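Type IV secretion system protein VirB11 (Brucella suis, PDB 2GZA) is the hexameric ATPase of the VirB type IV secretion system, a member of the GSP E family that hydrolyses ATP. Local coordinates at residues 249-262 against 272-285. Sequence-based numbering, arbitrary orientation.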
# COMPACT_ATOMS: atom_id res chain seq x y z
N LEU C 249 -15.72 29.23 -1.89
CA LEU C 249 -15.56 29.30 -0.44
C LEU C 249 -15.30 30.73 0.05
O LEU C 249 -15.64 31.09 1.18
CB LEU C 249 -14.43 28.37 0.03
CG LEU C 249 -14.52 26.87 -0.27
CD1 LEU C 249 -13.25 26.16 0.14
CD2 LEU C 249 -15.73 26.21 0.38
N ARG C 250 -14.73 31.54 -0.83
CA ARG C 250 -14.40 32.93 -0.51
C ARG C 250 -15.34 33.96 -1.11
O ARG C 250 -15.11 35.16 -1.00
CB ARG C 250 -12.97 33.24 -0.94
CG ARG C 250 -11.93 32.37 -0.30
CD ARG C 250 -10.58 33.03 -0.35
NE ARG C 250 -9.71 32.49 0.68
CZ ARG C 250 -8.83 31.50 0.45
NH1 ARG C 250 -8.73 30.96 -0.77
NH2 ARG C 250 -8.07 31.05 1.43
N MET C 251 -16.39 33.50 -1.79
CA MET C 251 -17.47 34.40 -2.22
C MET C 251 -18.49 34.13 -1.14
O MET C 251 -18.18 33.51 -0.22
CB MET C 251 -17.92 34.07 -3.63
CG MET C 251 -16.82 34.36 -4.64
SD MET C 251 -16.91 33.41 -6.16
CE MET C 251 -15.18 33.28 -6.50
N LYS C 252 -19.70 34.58 -1.11
CA LYS C 252 -20.44 34.24 0.10
C LYS C 252 -21.73 33.66 -0.39
O LYS C 252 -22.78 34.26 -0.21
CB LYS C 252 -20.63 35.50 0.97
CG LYS C 252 -21.50 35.33 2.23
CD LYS C 252 -20.69 35.12 3.50
CE LYS C 252 -21.62 35.08 4.71
NZ LYS C 252 -20.91 35.23 6.00
N PRO C 253 -21.67 32.48 -1.05
CA PRO C 253 -22.88 32.03 -1.70
C PRO C 253 -23.80 31.38 -0.68
O PRO C 253 -23.34 30.96 0.38
CB PRO C 253 -22.37 30.99 -2.70
CG PRO C 253 -21.14 30.44 -2.09
CD PRO C 253 -20.56 31.52 -1.22
N THR C 254 -25.08 31.35 -0.98
CA THR C 254 -26.01 30.57 -0.20
C THR C 254 -25.93 29.12 -0.70
O THR C 254 -25.79 28.20 0.10
CB THR C 254 -27.45 31.12 -0.28
OG1 THR C 254 -27.42 32.55 -0.27
CG2 THR C 254 -28.27 30.61 0.88
N ARG C 255 -26.01 28.93 -2.02
CA ARG C 255 -25.72 27.61 -2.60
C ARG C 255 -24.81 27.66 -3.81
O ARG C 255 -24.73 28.68 -4.52
CB ARG C 255 -26.98 26.79 -2.91
CG ARG C 255 -28.27 27.56 -3.11
CD ARG C 255 -29.25 27.29 -1.98
NE ARG C 255 -29.83 25.96 -2.10
CZ ARG C 255 -30.99 25.57 -1.58
NH1 ARG C 255 -31.73 26.42 -0.88
NH2 ARG C 255 -31.41 24.33 -1.77
N ILE C 256 -24.10 26.55 -4.02
CA ILE C 256 -23.21 26.38 -5.16
C ILE C 256 -23.83 25.38 -6.11
O ILE C 256 -24.24 24.30 -5.70
CB ILE C 256 -21.82 25.91 -4.69
CG1 ILE C 256 -21.20 26.97 -3.77
CG2 ILE C 256 -20.91 25.67 -5.88
CD1 ILE C 256 -20.26 26.42 -2.71
N LEU C 257 -23.92 25.77 -7.38
CA LEU C 257 -24.58 24.96 -8.39
C LEU C 257 -23.57 24.57 -9.45
O LEU C 257 -23.37 25.28 -10.43
CB LEU C 257 -25.78 25.71 -8.97
CG LEU C 257 -26.77 26.24 -7.92
CD1 LEU C 257 -27.72 27.27 -8.54
CD2 LEU C 257 -27.54 25.10 -7.25
N LEU C 258 -22.92 23.44 -9.21
CA LEU C 258 -22.00 22.83 -10.16
C LEU C 258 -22.82 22.05 -11.18
O LEU C 258 -23.52 21.11 -10.81
CB LEU C 258 -21.06 21.87 -9.44
CG LEU C 258 -19.59 21.69 -9.86
CD1 LEU C 258 -19.13 20.31 -9.45
CD2 LEU C 258 -19.33 21.90 -11.34
N ALA C 259 -22.73 22.43 -12.45
CA ALA C 259 -23.50 21.78 -13.50
C ALA C 259 -23.35 20.26 -13.46
O ALA C 259 -24.34 19.54 -13.49
CB ALA C 259 -23.10 22.32 -14.87
N GLU C 260 -22.11 19.79 -13.36
CA GLU C 260 -21.82 18.37 -13.55
C GLU C 260 -20.57 17.91 -12.81
O GLU C 260 -19.54 18.58 -12.84
CB GLU C 260 -21.67 18.07 -15.03
CG GLU C 260 -21.94 16.63 -15.40
CD GLU C 260 -21.61 16.33 -16.84
OE1 GLU C 260 -21.13 15.20 -17.09
OE2 GLU C 260 -21.80 17.20 -17.71
N LEU C 261 -20.67 16.77 -12.13
CA LEU C 261 -19.52 16.11 -11.52
C LEU C 261 -18.95 15.07 -12.49
O LEU C 261 -19.67 14.19 -12.96
CB LEU C 261 -19.91 15.44 -10.21
CG LEU C 261 -20.04 16.31 -8.95
CD1 LEU C 261 -20.70 15.55 -7.81
CD2 LEU C 261 -18.69 16.86 -8.50
N ARG C 262 -17.66 15.16 -12.78
CA ARG C 262 -17.08 14.37 -13.86
C ARG C 262 -15.77 13.67 -13.51
O ARG C 262 -15.47 12.60 -14.04
CB ARG C 262 -16.91 15.23 -15.11
CG ARG C 262 -18.21 15.87 -15.53
CD ARG C 262 -18.03 17.02 -16.52
NE ARG C 262 -17.20 16.65 -17.66
CZ ARG C 262 -17.50 15.60 -18.45
NH1 ARG C 262 -18.59 14.85 -18.22
NH2 ARG C 262 -16.76 15.27 -19.46
N VAL C 272 -16.42 20.88 0.06
CA VAL C 272 -17.19 22.11 0.12
C VAL C 272 -18.47 21.83 0.92
O VAL C 272 -18.83 22.60 1.83
CB VAL C 272 -17.51 22.63 -1.30
CG1 VAL C 272 -18.60 23.68 -1.25
CG2 VAL C 272 -16.24 23.18 -1.94
N ALA C 273 -19.14 20.73 0.60
CA ALA C 273 -20.40 20.36 1.24
C ALA C 273 -20.23 20.00 2.71
O ALA C 273 -21.05 20.36 3.55
CB ALA C 273 -21.06 19.21 0.50
N ALA C 274 -19.16 19.27 3.02
CA ALA C 274 -18.86 18.93 4.40
C ALA C 274 -18.44 20.15 5.23
O ALA C 274 -18.45 20.08 6.46
CB ALA C 274 -17.82 17.82 4.47
N SER C 275 -18.09 21.25 4.56
CA SER C 275 -17.69 22.48 5.26
C SER C 275 -18.86 23.39 5.61
O SER C 275 -18.70 24.41 6.28
CB SER C 275 -16.62 23.22 4.48
OG SER C 275 -15.54 22.34 4.29
N GLY C 276 -20.05 22.99 5.16
CA GLY C 276 -21.27 23.65 5.56
C GLY C 276 -21.87 24.49 4.46
O GLY C 276 -22.41 25.56 4.74
N HIS C 277 -21.76 24.04 3.21
CA HIS C 277 -22.47 24.72 2.14
C HIS C 277 -23.63 23.86 1.69
O HIS C 277 -23.50 23.05 0.77
CB HIS C 277 -21.53 25.03 0.98
CG HIS C 277 -20.83 26.33 1.13
ND1 HIS C 277 -19.59 26.44 1.73
CD2 HIS C 277 -21.20 27.59 0.80
CE1 HIS C 277 -19.22 27.71 1.74
NE2 HIS C 277 -20.18 28.42 1.18
N GLY C 278 -24.77 24.03 2.34
CA GLY C 278 -25.94 23.21 2.07
C GLY C 278 -26.67 23.62 0.81
O GLY C 278 -26.37 24.65 0.20
N GLY C 279 -27.63 22.80 0.39
CA GLY C 279 -28.53 23.14 -0.70
C GLY C 279 -27.98 23.07 -2.11
O GLY C 279 -28.59 23.60 -3.03
N SER C 280 -26.83 22.43 -2.26
CA SER C 280 -26.22 22.22 -3.57
C SER C 280 -27.05 21.29 -4.44
O SER C 280 -27.64 20.32 -3.96
CB SER C 280 -24.82 21.63 -3.43
OG SER C 280 -23.90 22.59 -2.93
N ILE C 281 -27.09 21.60 -5.73
CA ILE C 281 -27.70 20.75 -6.73
C ILE C 281 -26.65 20.56 -7.80
O ILE C 281 -26.02 21.52 -8.23
CB ILE C 281 -29.00 21.37 -7.32
CG1 ILE C 281 -29.99 21.70 -6.21
CG2 ILE C 281 -29.65 20.44 -8.35
CD1 ILE C 281 -31.04 22.73 -6.61
N THR C 282 -26.44 19.31 -8.20
CA THR C 282 -25.50 18.98 -9.27
C THR C 282 -26.03 17.81 -10.09
O THR C 282 -27.12 17.29 -9.82
CB THR C 282 -24.08 18.68 -8.71
OG1 THR C 282 -23.16 18.48 -9.79
CG2 THR C 282 -24.08 17.44 -7.82
N SER C 283 -25.29 17.40 -11.11
CA SER C 283 -25.68 16.24 -11.90
C SER C 283 -24.52 15.26 -12.11
O SER C 283 -23.36 15.60 -11.86
CB SER C 283 -26.24 16.67 -13.25
OG SER C 283 -25.19 17.06 -14.11
N CYS C 284 -24.85 14.06 -12.58
CA CYS C 284 -23.87 13.03 -12.81
C CYS C 284 -24.46 12.00 -13.78
O CYS C 284 -25.57 11.53 -13.58
CB CYS C 284 -23.51 12.37 -11.47
SG CYS C 284 -22.28 11.06 -11.52
N HIS C 285 -23.72 11.67 -14.84
CA HIS C 285 -24.08 10.56 -15.72
C HIS C 285 -23.98 9.26 -14.95
O HIS C 285 -22.91 8.91 -14.48
CB HIS C 285 -23.15 10.48 -16.93
CG HIS C 285 -23.12 11.72 -17.76
ND1 HIS C 285 -24.04 11.99 -18.75
CD2 HIS C 285 -22.27 12.78 -17.74
CE1 HIS C 285 -23.77 13.15 -19.29
NE2 HIS C 285 -22.70 13.65 -18.70
O HOH W 1 -24.19 24.81 -1.23
O HOH W 2 -23.53 21.81 -6.95
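Ile-256 and His-277 meet with CD1 of the isoleucine over one face of the imidazole, a CH-pi contact 4.1 Å from CD1 to the ring centroid; the flat ring offers that face to the methyl. The same methyl meets Val-272 CG1 tip to tip, because chi1 of Ile-256 (-61°) sets CG1 beside the backbone N, from where CD1 reaches both partners. Leu-249 CD2 and the ring of Pro-253 also touch the imidazole, and Thr-184 of a neighbouring subunit packs on it. Arg-255, bent at chi2 and chi3, grips Gly-279 O side-on: NE at 2.8 Å and the longer NH2 bond both lie near the guanidinium plane. Glycine suits this turn, since its phi is positive and its CA lies close against the guanidinium. The bonds of Arg-255 to Val-172 O and Gln-203 OE1 further fix the guanidinium.

Beyond the turn the two strands run parallel, 20° apart, but short hydroxyl side chains and water do much of the joining. One water links Ile-256 O, Leu-258 N and Ile-281 O. Thr-282 OG1 bonds to Leu-258 O at 2.8 Å from above the carbonyl plane, whereas Ser-283 OG reaches Ala-259 O in plane, on a lone pair, at 2.7 Å. Direct backbone pairing appears at Leu-261 N to Ser-283 O, 2.9 Å and nearly straight.

Helix 265-274 makes the crossover of this beta-alpha-beta unit. Strand 255-258 pairs with strand 205-209, strand 281-285 with 178-182, and helix 188-196, following the predicted ATP-binding P-loop, packs against Leu-257, Ile-281 and Ser-283.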